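Local coordinates for protein L-threonine-O-3-phosphate decarboxylase (Porphyromonas gingivalis, PDB 3FKD) that probably uses pyridoxal 5'-phosphate as cofactor to decarboxylate L-threonine O-3-phosphate, at residues Y109-C114 with M130-L135; E120-A125 with D142-Q147; E150-L155 with E176-A181. All coordinates share one frame; numbering follows the deposited sequence.

All three contacts are buried, lie in the alpha/beta part of the chain built round its seven-stranded sheet, and lack a hydrogen bond between their segments. Contact 1 reaches across one strand of the sheet, pairing a histidine with a phenylalanine, and comes nearest the surface at Cys-114 on the partly exposed edge strand. Contact 2 joins two loops: one isoleucine meets an arginine and a leucine, and an Asx turn shapes its loop. Contact 3 is purely aliphatic and seats helix 148-157 against the loop 176-181. Contacts 2 and 3 meet where Ile-122 and Gly-123 pack on Leu-154, while Leu-135 of contact 1 touches Arg-144 of contact 2.

Contact 1 of 3, residues Y109-C114 with M130-L135; sequences YEHEVC and MDFCWL
His-111 and Phe-132 make the sound, buried part of this contact. The imidazole offers NE2 to CD2 of Phe-132 at 4.2 Å, and that carbon lies at the edge of the histidine ring, near its plane. Seen from the phenyl group the approach is oblique, so the two rings do not stack. With CG of His-111 anti to its carbonyl carbon (chi1 -85°), the ring swings toward the other strand and bridges much of the distance between backbones whose CA atoms, in His-111 and Phe-132, stand 9.6 Å apart. Phe-87 meets the Phe-132 ring edge-to-face, which probably helps to fix its rotation.

The other end is looser and less certain. Selenomethionine Met-130 is bent at chi2 (-43°), which carries its tip toward Cys-114. SE of Met-130 lies 4.0 Å from SG of Cys-114, but the terminal methyl is modelled too near the sulfur for the detail to be trusted. Cys-114 is partly exposed, and the same segment holds the exposed Glu-110 and Glu-112.

Glu-110 is also the C-prime residue of the Schellman motif that ends helix 100-108, and the chain turns from there into strand 112-117, the outermost strand on this side of the sheet. Strand 91-96 runs between the two segments, its backbone hydrogen-bonded to Glu-112 and Cys-114, so His-111 and Phe-132 meet past its Ser-92. Helix 75-86 packs on His-111 and Trp-134 through Ala-84 and Phe-80, and strand 162-166 touches Phe-132 through Thr-162 and Val-164.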
loop_
_atom_site.group_PDB
_atom_site.type_symbol
_atom_site.label_atom_id
_atom_site.label_comp_id
_atom_site.label_asym_id
_atom_site.label_seq_id
_atom_site.Cartn_x
_atom_site.Cartn_y
_atom_site.Cartn_z
ATOM N N TYR A 109 14.413 0.795 -10.055
ATOM C CA TYR A 109 15.254 -0.370 -9.803
ATOM C C TYR A 109 16.384 -0.574 -10.832
ATOM O O TYR A 109 16.932 -1.666 -10.974
ATOM C CB TYR A 109 14.403 -1.610 -9.515
ATOM C CG TYR A 109 13.631 -1.392 -8.239
ATOM C CD1 TYR A 109 12.324 -0.912 -8.267
ATOM C CD2 TYR A 109 14.224 -1.590 -7.002
ATOM C CE1 TYR A 109 11.631 -0.668 -7.115
ATOM C CE2 TYR A 109 13.531 -1.354 -5.820
ATOM C CZ TYR A 109 12.226 -0.896 -5.887
ATOM O OH TYR A 109 11.522 -0.660 -4.738
ATOM N N GLU A 110 16.746 0.523 -11.493
ATOM C CA GLU A 110 17.884 0.591 -12.425
ATOM C C GLU A 110 17.936 -0.520 -13.491
ATOM O O GLU A 110 18.964 -1.163 -13.694
ATOM C CB GLU A 110 19.203 0.709 -11.651
ATOM C CG GLU A 110 19.399 2.065 -10.962
ATOM C CD GLU A 110 20.242 1.981 -9.659
ATOM O OE1 GLU A 110 20.720 0.862 -9.304
ATOM O OE2 GLU A 110 20.418 3.040 -8.994
ATOM N N HIS A 111 16.786 -0.742 -14.131
ATOM C CA HIS A 111 16.658 -1.513 -15.357
ATOM C C HIS A 111 17.265 -0.675 -16.487
ATOM O O HIS A 111 17.179 0.551 -16.465
ATOM C CB HIS A 111 15.160 -1.756 -15.661
ATOM C CG HIS A 111 14.558 -2.944 -14.959
ATOM N ND1 HIS A 111 14.497 -3.060 -13.581
ATOM C CD2 HIS A 111 13.967 -4.062 -15.452
ATOM C CE1 HIS A 111 13.909 -4.199 -13.259
ATOM N NE2 HIS A 111 13.581 -4.825 -14.375
ATOM N N GLU A 112 17.875 -1.315 -17.472
ATOM C CA GLU A 112 18.185 -0.610 -18.719
ATOM C C GLU A 112 16.951 -0.642 -19.610
ATOM O O GLU A 112 16.510 -1.706 -20.023
ATOM C CB GLU A 112 19.386 -1.219 -19.431
ATOM C CG GLU A 112 20.642 -1.314 -18.551
ATOM C CD GLU A 112 21.871 -1.829 -19.288
ATOM O OE1 GLU A 112 22.522 -2.780 -18.770
ATOM O OE2 GLU A 112 22.180 -1.273 -20.377
ATOM N N VAL A 113 16.391 0.530 -19.887
ATOM C CA VAL A 113 15.109 0.638 -20.557
ATOM C C VAL A 113 15.141 1.004 -22.069
ATOM O O VAL A 113 15.553 2.095 -22.456
ATOM C CB VAL A 113 14.146 1.579 -19.754
ATOM C CG1 VAL A 113 12.790 1.679 -20.439
ATOM C CG2 VAL A 113 13.943 1.042 -18.356
ATOM N N CYS A 114 14.680 0.071 -22.898
ATOM C CA CYS A 114 14.489 0.276 -24.324
ATOM C C CYS A 114 13.054 0.647 -24.703
ATOM O O CYS A 114 12.084 -0.034 -24.314
ATOM C CB CYS A 114 14.807 -1.010 -25.073
ATOM S SG CYS A 114 16.494 -1.507 -24.992
HETATM N N MSE A 130 16.642 -8.880 -24.075
HETATM C CA MSE A 130 15.554 -8.285 -23.306
HETATM C C MSE A 130 15.090 -9.236 -22.229
HETATM O O MSE A 130 14.577 -10.313 -22.523
HETATM C CB MSE A 130 14.354 -7.983 -24.208
HETATM C CG MSE A 130 14.509 -6.781 -25.077
HETATM SE SE MSE A 130 15.303 -5.207 -24.191
HETATM C CE MSE A 130 15.112 -4.038 -25.737
ATOM N N ASP A 131 15.223 -8.861 -20.979
ATOM C CA ASP A 131 14.819 -9.829 -19.972
ATOM C C ASP A 131 13.304 -9.700 -19.735
ATOM O O ASP A 131 12.601 -10.676 -19.444
ATOM C CB ASP A 131 15.686 -9.704 -18.704
ATOM C CG ASP A 131 17.210 -9.616 -19.035
ATOM O OD1 ASP A 131 17.710 -10.416 -19.873
ATOM O OD2 ASP A 131 17.901 -8.731 -18.474
ATOM N N PHE A 132 12.809 -8.486 -19.925
ATOM C CA PHE A 132 11.410 -8.206 -19.750
ATOM C C PHE A 132 10.896 -7.352 -20.872
ATOM O O PHE A 132 11.602 -6.493 -21.399
ATOM C CB PHE A 132 11.167 -7.502 -18.421
ATOM C CG PHE A 132 11.491 -8.353 -17.236
ATOM C CD1 PHE A 132 10.578 -9.276 -16.765
ATOM C CD2 PHE A 132 12.725 -8.257 -16.619
ATOM C CE1 PHE A 132 10.881 -10.069 -15.685
ATOM C CE2 PHE A 132 13.046 -9.054 -15.548
ATOM C CZ PHE A 132 12.126 -9.957 -15.074
ATOM N N CYS A 133 9.643 -7.631 -21.227
ATOM C CA CYS A 133 8.871 -6.814 -22.122
ATOM C C CYS A 133 7.526 -6.479 -21.469
ATOM O O CYS A 133 6.800 -7.368 -21.027
ATOM C CB CYS A 133 8.660 -7.542 -23.446
ATOM S SG CYS A 133 7.696 -6.594 -24.599
ATOM N N TRP A 134 7.197 -5.192 -21.443
ATOM C CA TRP A 134 6.052 -4.684 -20.704
ATOM C C TRP A 134 4.907 -4.220 -21.628
ATOM O O TRP A 134 5.000 -3.200 -22.318
ATOM C CB TRP A 134 6.504 -3.547 -19.777
ATOM C CG TRP A 134 7.578 -3.934 -18.730
ATOM C CD1 TRP A 134 8.882 -4.320 -18.970
ATOM C CD2 TRP A 134 7.432 -3.930 -17.300
ATOM N NE1 TRP A 134 9.534 -4.570 -17.780
ATOM C CE2 TRP A 134 8.684 -4.312 -16.746
ATOM C CE3 TRP A 134 6.375 -3.614 -16.437
ATOM C CZ2 TRP A 134 8.897 -4.409 -15.379
ATOM C CZ3 TRP A 134 6.580 -3.717 -15.064
ATOM C CH2 TRP A 134 7.850 -4.114 -14.550
ATOM N N LEU A 135 3.822 -4.975 -21.649
ATOM C CA LEU A 135 2.699 -4.638 -22.511
ATOM C C LEU A 135 1.425 -4.440 -21.731
ATOM O O LEU A 135 1.293 -4.853 -20.574
ATOM C CB LEU A 135 2.495 -5.713 -23.566
ATOM C CG LEU A 135 3.803 -5.916 -24.324
ATOM C CD1 LEU A 135 3.816 -7.232 -25.062
ATOM C CD2 LEU A 135 4.068 -4.724 -25.250
#

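Contact 2 of 3, residues E120-A125 with D142-Q147; sequences EDIGEA and DGRLLQ
OD1 of Asp-121 accepts the backbone N of Gly-123 at 2.8 Å (N-H...O 156°), an Asx turn that bends the chain round Ile-122, the residue that touches both Arg-144 and Leu-146. The donor comes in from above the carboxylate plane, 62° out of it. Glu-150 OE2 approaches the same oxygen, a pairing of like charges that could favour a proton on one of the two carboxylates. A backbone bond, Ala-125 N to Ile-122 O at 3.1 Å, closes the short 3-10 turn.

Ile-122 works with both its branches. Its CG1 sits between the backbone N and the carbonyl carbon (chi1 43°), and this branch meets Leu-146 tip to tip: both CG1 and CD1 of Ile-122 lie 4.0 Å from CD1 of Leu-146. The other branch, CG2, comes obliquely to Arg-144, 4.1 Å from NH1. The arginine chain is bent at chi2 and chi3, and CD1 of Leu-146 lies over one face of the Arg-144 guanidinium, 4.2 Å above the plane and over its centre. NH1 of the arginine also makes a weak hydrogen bond to Ser-118 O.

Asp-142 and Gly-143 end a stretch, beginning at Asn-137 and Pro-138, that resembles the Asn-Pro-X-Asn-Pro-Thr-Gly signature of class I and II aminotransferases, and the loop then leads to Gln-147, the N-cap of helix 148-157. Its place after parallel strand 132-136 of the seven-stranded sheet is consistent with the aspartate aminotransferase-like fold of the family.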
loop_
_atom_site.group_PDB
_atom_site.type_symbol
_atom_site.label_atom_id
_atom_site.label_comp_id
_atom_site.label_asym_id
_atom_site.label_seq_id
_atom_site.Cartn_x
_atom_site.Cartn_y
_atom_site.Cartn_z
ATOM N N GLU A 120 3.381 0.080 -33.883
ATOM C CA GLU A 120 4.194 -0.609 -34.852
ATOM C C GLU A 120 4.258 -1.992 -34.230
ATOM O O GLU A 120 3.931 -2.159 -33.052
ATOM C CB GLU A 120 5.524 0.120 -35.003
ATOM C CG GLU A 120 5.248 1.656 -35.055
ATOM C CD GLU A 120 6.396 2.499 -35.613
ATOM O OE1 GLU A 120 7.462 1.909 -35.936
ATOM O OE2 GLU A 120 6.230 3.754 -35.709
ATOM N N ASP A 121 4.559 -3.003 -35.023
ATOM C CA ASP A 121 4.284 -4.352 -34.572
ATOM C C ASP A 121 5.371 -4.760 -33.609
ATOM O O ASP A 121 6.535 -4.877 -33.997
ATOM C CB ASP A 121 4.228 -5.313 -35.751
ATOM C CG ASP A 121 3.953 -6.737 -35.335
ATOM O OD1 ASP A 121 3.708 -6.969 -34.133
ATOM O OD2 ASP A 121 3.983 -7.629 -36.212
ATOM N N ILE A 122 4.997 -4.963 -32.350
ATOM C CA ILE A 122 5.962 -5.353 -31.352
ATOM C C ILE A 122 6.557 -6.733 -31.645
ATOM O O ILE A 122 7.654 -7.067 -31.179
ATOM C CB ILE A 122 5.341 -5.274 -29.961
ATOM C CG1 ILE A 122 3.928 -5.850 -29.992
ATOM C CG2 ILE A 122 5.239 -3.810 -29.529
ATOM C CD1 ILE A 122 3.870 -7.352 -30.137
ATOM N N GLY A 123 5.841 -7.518 -32.448
ATOM C CA GLY A 123 6.252 -8.879 -32.758
ATOM C C GLY A 123 7.557 -8.908 -33.525
ATOM O O GLY A 123 8.112 -9.964 -33.814
ATOM N N GLU A 124 8.066 -7.717 -33.792
ATOM C CA GLU A 124 9.066 -7.488 -34.799
ATOM C C GLU A 124 10.035 -6.420 -34.275
ATOM O O GLU A 124 10.722 -5.747 -35.029
ATOM C CB GLU A 124 8.305 -7.022 -36.033
ATOM C CG GLU A 124 9.053 -6.761 -37.276
ATOM C CD GLU A 124 8.416 -5.601 -37.947
ATOM O OE1 GLU A 124 7.799 -4.821 -37.188
ATOM O OE2 GLU A 124 8.502 -5.459 -39.196
ATOM N N ALA A 125 10.075 -6.288 -32.954
ATOM C CA ALA A 125 11.054 -5.470 -32.268
ATOM C C ALA A 125 12.277 -6.326 -31.952
ATOM O O ALA A 125 12.316 -7.515 -32.290
ATOM C CB ALA A 125 10.466 -4.910 -30.997
ATOM N N ASP A 142 -3.460 4.625 -25.740
ATOM C CA ASP A 142 -3.677 4.332 -27.164
ATOM C C ASP A 142 -4.924 3.558 -27.502
ATOM O O ASP A 142 -5.522 3.743 -28.557
ATOM C CB ASP A 142 -2.564 3.380 -27.600
ATOM C CG ASP A 142 -1.557 4.053 -28.379
ATOM O OD1 ASP A 142 -1.846 5.214 -28.716
ATOM O OD2 ASP A 142 -0.490 3.464 -28.637
ATOM N N GLY A 143 -5.211 2.581 -26.644
ATOM C CA GLY A 143 -6.216 1.574 -26.921
ATOM C C GLY A 143 -5.683 0.536 -27.882
ATOM O O GLY A 143 -6.457 -0.213 -28.466
ATOM N N ARG A 144 -4.375 0.493 -28.080
ATOM C CA ARG A 144 -3.812 -0.470 -29.012
ATOM C C ARG A 144 -4.142 -1.855 -28.508
ATOM O O ARG A 144 -4.011 -2.126 -27.340
ATOM C CB ARG A 144 -2.307 -0.282 -29.150
ATOM C CG ARG A 144 -1.670 -1.155 -30.201
ATOM C CD ARG A 144 -1.172 -2.513 -29.667
ATOM N NE ARG A 144 -0.696 -2.483 -28.272
ATOM C CZ ARG A 144 0.575 -2.339 -27.888
ATOM N NH1 ARG A 144 1.531 -2.198 -28.807
ATOM N NH2 ARG A 144 0.893 -2.338 -26.585
ATOM N N LEU A 145 -4.606 -2.733 -29.377
ATOM C CA LEU A 145 -5.019 -4.060 -28.935
ATOM C C LEU A 145 -4.376 -5.103 -29.820
ATOM O O LEU A 145 -4.528 -5.072 -31.042
ATOM C CB LEU A 145 -6.551 -4.206 -28.951
ATOM C CG LEU A 145 -7.169 -5.492 -28.329
ATOM C CD1 LEU A 145 -7.281 -5.394 -26.843
ATOM C CD2 LEU A 145 -8.580 -5.836 -28.901
ATOM N N LEU A 146 -3.647 -6.011 -29.186
ATOM C CA LEU A 146 -3.048 -7.169 -29.822
ATOM C C LEU A 146 -4.000 -8.351 -29.660
ATOM O O LEU A 146 -4.715 -8.459 -28.652
ATOM C CB LEU A 146 -1.731 -7.496 -29.125
ATOM C CG LEU A 146 -0.793 -6.311 -29.074
ATOM C CD1 LEU A 146 0.459 -6.614 -28.229
ATOM C CD2 LEU A 146 -0.447 -5.953 -30.501
ATOM N N GLN A 147 -3.997 -9.240 -30.647
ATOM C CA GLN A 147 -4.823 -10.435 -30.618
ATOM C C GLN A 147 -4.208 -11.419 -29.657
ATOM O O GLN A 147 -3.002 -11.593 -29.653
ATOM C CB GLN A 147 -4.869 -11.071 -32.008
ATOM C CG GLN A 147 -5.626 -10.275 -33.039
ATOM C CD GLN A 147 -7.042 -10.079 -32.614
ATOM O OE1 GLN A 147 -7.761 -11.052 -32.376
ATOM N NE2 GLN A 147 -7.465 -8.820 -32.496
#

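Contact 3 of 3, residues E150-L155 with E176-A181; sequences EILRLL and EVIRPA
Ile-178 packs on Ile-151 and Leu-152 of helix 148-157, the connecting helix of a beta-alpha-beta crossover between the parallel strands 132-136 and 162-166 of the large sheet. From CB, which points toward the helix, CG2 stands anti to the backbone N, whereas the longer branch, CG1, lies anti to the carbonyl carbon (chi1 -74°) and makes the contact. CG1 of Ile-178 comes 3.8 Å from CG2 of Ile-151, the two side chains lying at a slant to each other. The terminal methyl CD1 of Ile-178 touches both CD2 of Leu-152, at 3.5 Å, and CG2 of Ile-151, at 4.0 Å. Ile-178 and Leu-152 slide past one another in opposite directions.

Leu-165 of strand 162-166 touches both isoleucines, and Met-191 of strand 189-194 also packs on Ile-178, so the contact rests on these two strands of the large sheet. The loop is further tied to the helix start by Arg-148 NH1, hydrogen-bonded to Val-177 O. Exposed Arg-179 turns the edge of its guanidinium to Glu-176 in a long salt bridge, NH1 of Arg-179 to OE2 of Glu-176 at 3.7 Å.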
loop_
_atom_site.group_PDB
_atom_site.type_symbol
_atom_site.label_atom_id
_atom_site.label_comp_id
_atom_site.label_asym_id
_atom_site.label_seq_id
_atom_site.Cartn_x
_atom_site.Cartn_y
_atom_site.Cartn_z
ATOM N N GLU A 150 -1.539 -12.953 -31.343
ATOM C CA GLU A 150 -0.285 -12.263 -31.629
ATOM C C GLU A 150 0.597 -12.371 -30.401
ATOM O O GLU A 150 1.810 -12.580 -30.492
ATOM C CB GLU A 150 -0.545 -10.801 -31.989
ATOM C CG GLU A 150 0.708 -9.944 -32.010
ATOM C CD GLU A 150 1.703 -10.332 -33.103
ATOM O OE1 GLU A 150 1.328 -11.092 -34.032
ATOM O OE2 GLU A 150 2.864 -9.862 -33.032
ATOM N N ILE A 151 -0.029 -12.265 -29.241
ATOM C CA ILE A 151 0.681 -12.403 -27.992
ATOM C C ILE A 151 1.262 -13.810 -27.841
ATOM O O ILE A 151 2.455 -13.940 -27.567
ATOM C CB ILE A 151 -0.194 -11.989 -26.797
ATOM C CG1 ILE A 151 -0.398 -10.474 -26.825
ATOM C CG2 ILE A 151 0.474 -12.369 -25.504
ATOM C CD1 ILE A 151 -1.139 -9.900 -25.654
ATOM N N LEU A 152 0.449 -14.855 -28.045
ATOM C CA LEU A 152 0.956 -16.240 -27.941
ATOM C C LEU A 152 2.219 -16.565 -28.778
ATOM O O LEU A 152 3.057 -17.361 -28.367
ATOM C CB LEU A 152 -0.148 -17.272 -28.220
ATOM C CG LEU A 152 -1.282 -17.180 -27.216
ATOM C CD1 LEU A 152 -2.497 -18.003 -27.602
ATOM C CD2 LEU A 152 -0.735 -17.593 -25.834
ATOM N N ARG A 153 2.369 -15.968 -29.949
ATOM C CA ARG A 153 3.554 -16.298 -30.720
ATOM C C ARG A 153 4.759 -15.563 -30.174
ATOM O O ARG A 153 5.869 -16.071 -30.255
ATOM C CB ARG A 153 3.366 -16.121 -32.232
ATOM C CG ARG A 153 3.420 -14.693 -32.801
ATOM C CD ARG A 153 2.485 -14.642 -34.014
ATOM N NE ARG A 153 1.507 -15.729 -33.875
ATOM C CZ ARG A 153 1.234 -16.637 -34.811
ATOM N NH1 ARG A 153 1.825 -16.567 -36.003
ATOM N NH2 ARG A 153 0.354 -17.600 -34.562
ATOM N N LEU A 154 4.541 -14.395 -29.569
ATOM C CA LEU A 154 5.622 -13.709 -28.854
ATOM C C LEU A 154 6.161 -14.523 -27.647
ATOM O O LEU A 154 7.373 -14.633 -27.435
ATOM C CB LEU A 154 5.143 -12.352 -28.349
ATOM C CG LEU A 154 4.593 -11.320 -29.302
ATOM C CD1 LEU A 154 3.632 -10.432 -28.562
ATOM C CD2 LEU A 154 5.750 -10.514 -29.870
ATOM N N LEU A 155 5.245 -15.037 -26.835
ATOM C CA LEU A 155 5.594 -15.865 -25.700
ATOM C C LEU A 155 6.400 -17.037 -26.191
ATOM O O LEU A 155 7.417 -17.399 -25.609
ATOM C CB LEU A 155 4.325 -16.383 -25.002
ATOM C CG LEU A 155 3.567 -15.533 -23.964
ATOM C CD1 LEU A 155 4.428 -14.427 -23.394
ATOM C CD2 LEU A 155 2.325 -14.959 -24.531
ATOM N N GLU A 176 -10.844 -11.763 -27.723
ATOM C CA GLU A 176 -10.325 -12.873 -26.936
ATOM C C GLU A 176 -9.059 -12.485 -26.233
ATOM O O GLU A 176 -8.094 -12.073 -26.863
ATOM C CB GLU A 176 -10.021 -14.072 -27.816
ATOM C CG GLU A 176 -11.191 -14.957 -28.067
ATOM C CD GLU A 176 -10.743 -16.356 -28.330
ATOM O OE1 GLU A 176 -10.699 -16.713 -29.537
ATOM O OE2 GLU A 176 -10.416 -17.070 -27.330
ATOM N N VAL A 177 -9.044 -12.636 -24.926
ATOM C CA VAL A 177 -7.866 -12.226 -24.196
ATOM C C VAL A 177 -7.058 -13.396 -23.678
ATOM O O VAL A 177 -7.574 -14.516 -23.517
ATOM C CB VAL A 177 -8.216 -11.316 -23.021
ATOM C CG1 VAL A 177 -8.811 -10.004 -23.529
ATOM C CG2 VAL A 177 -9.152 -12.055 -22.044
ATOM N N ILE A 178 -5.779 -13.118 -23.449
ATOM C CA ILE A 178 -4.936 -13.953 -22.635
ATOM C C ILE A 178 -5.570 -13.984 -21.235
ATOM O O ILE A 178 -6.137 -12.992 -20.775
ATOM C CB ILE A 178 -3.494 -13.378 -22.578
ATOM C CG1 ILE A 178 -2.760 -13.626 -23.892
ATOM C CG2 ILE A 178 -2.713 -13.975 -21.410
ATOM C CD1 ILE A 178 -2.154 -15.027 -24.010
ATOM N N ARG A 179 -5.500 -15.127 -20.566
ATOM C CA ARG A 179 -6.115 -15.257 -19.249
ATOM C C ARG A 179 -5.157 -15.958 -18.301
ATOM O O ARG A 179 -4.120 -16.453 -18.743
ATOM C CB ARG A 179 -7.459 -15.976 -19.350
ATOM C CG ARG A 179 -7.490 -17.108 -20.317
ATOM C CD ARG A 179 -8.866 -17.252 -20.998
ATOM N NE ARG A 179 -8.820 -18.328 -21.994
ATOM C CZ ARG A 179 -9.042 -18.170 -23.292
ATOM N NH1 ARG A 179 -9.372 -16.987 -23.771
ATOM N NH2 ARG A 179 -8.957 -19.207 -24.106
ATOM N N PRO A 180 -5.478 -15.984 -16.992
ATOM C CA PRO A 180 -4.495 -16.471 -15.996
ATOM C C PRO A 180 -3.965 -17.890 -16.282
ATOM O O PRO A 180 -2.781 -18.193 -16.058
ATOM C CB PRO A 180 -5.276 -16.439 -14.677
ATOM C CG PRO A 180 -6.360 -15.434 -14.897
ATOM C CD PRO A 180 -6.725 -15.507 -16.366
ATOM N N ALA A 181 -4.839 -18.738 -16.808
ATOM C CA ALA A 181 -4.482 -20.138 -17.063
ATOM C C ALA A 181 -3.504 -20.329 -18.246
ATOM O O ALA A 181 -3.114 -21.448 -18.566
ATOM C CB ALA A 181 -5.764 -21.003 -17.230
#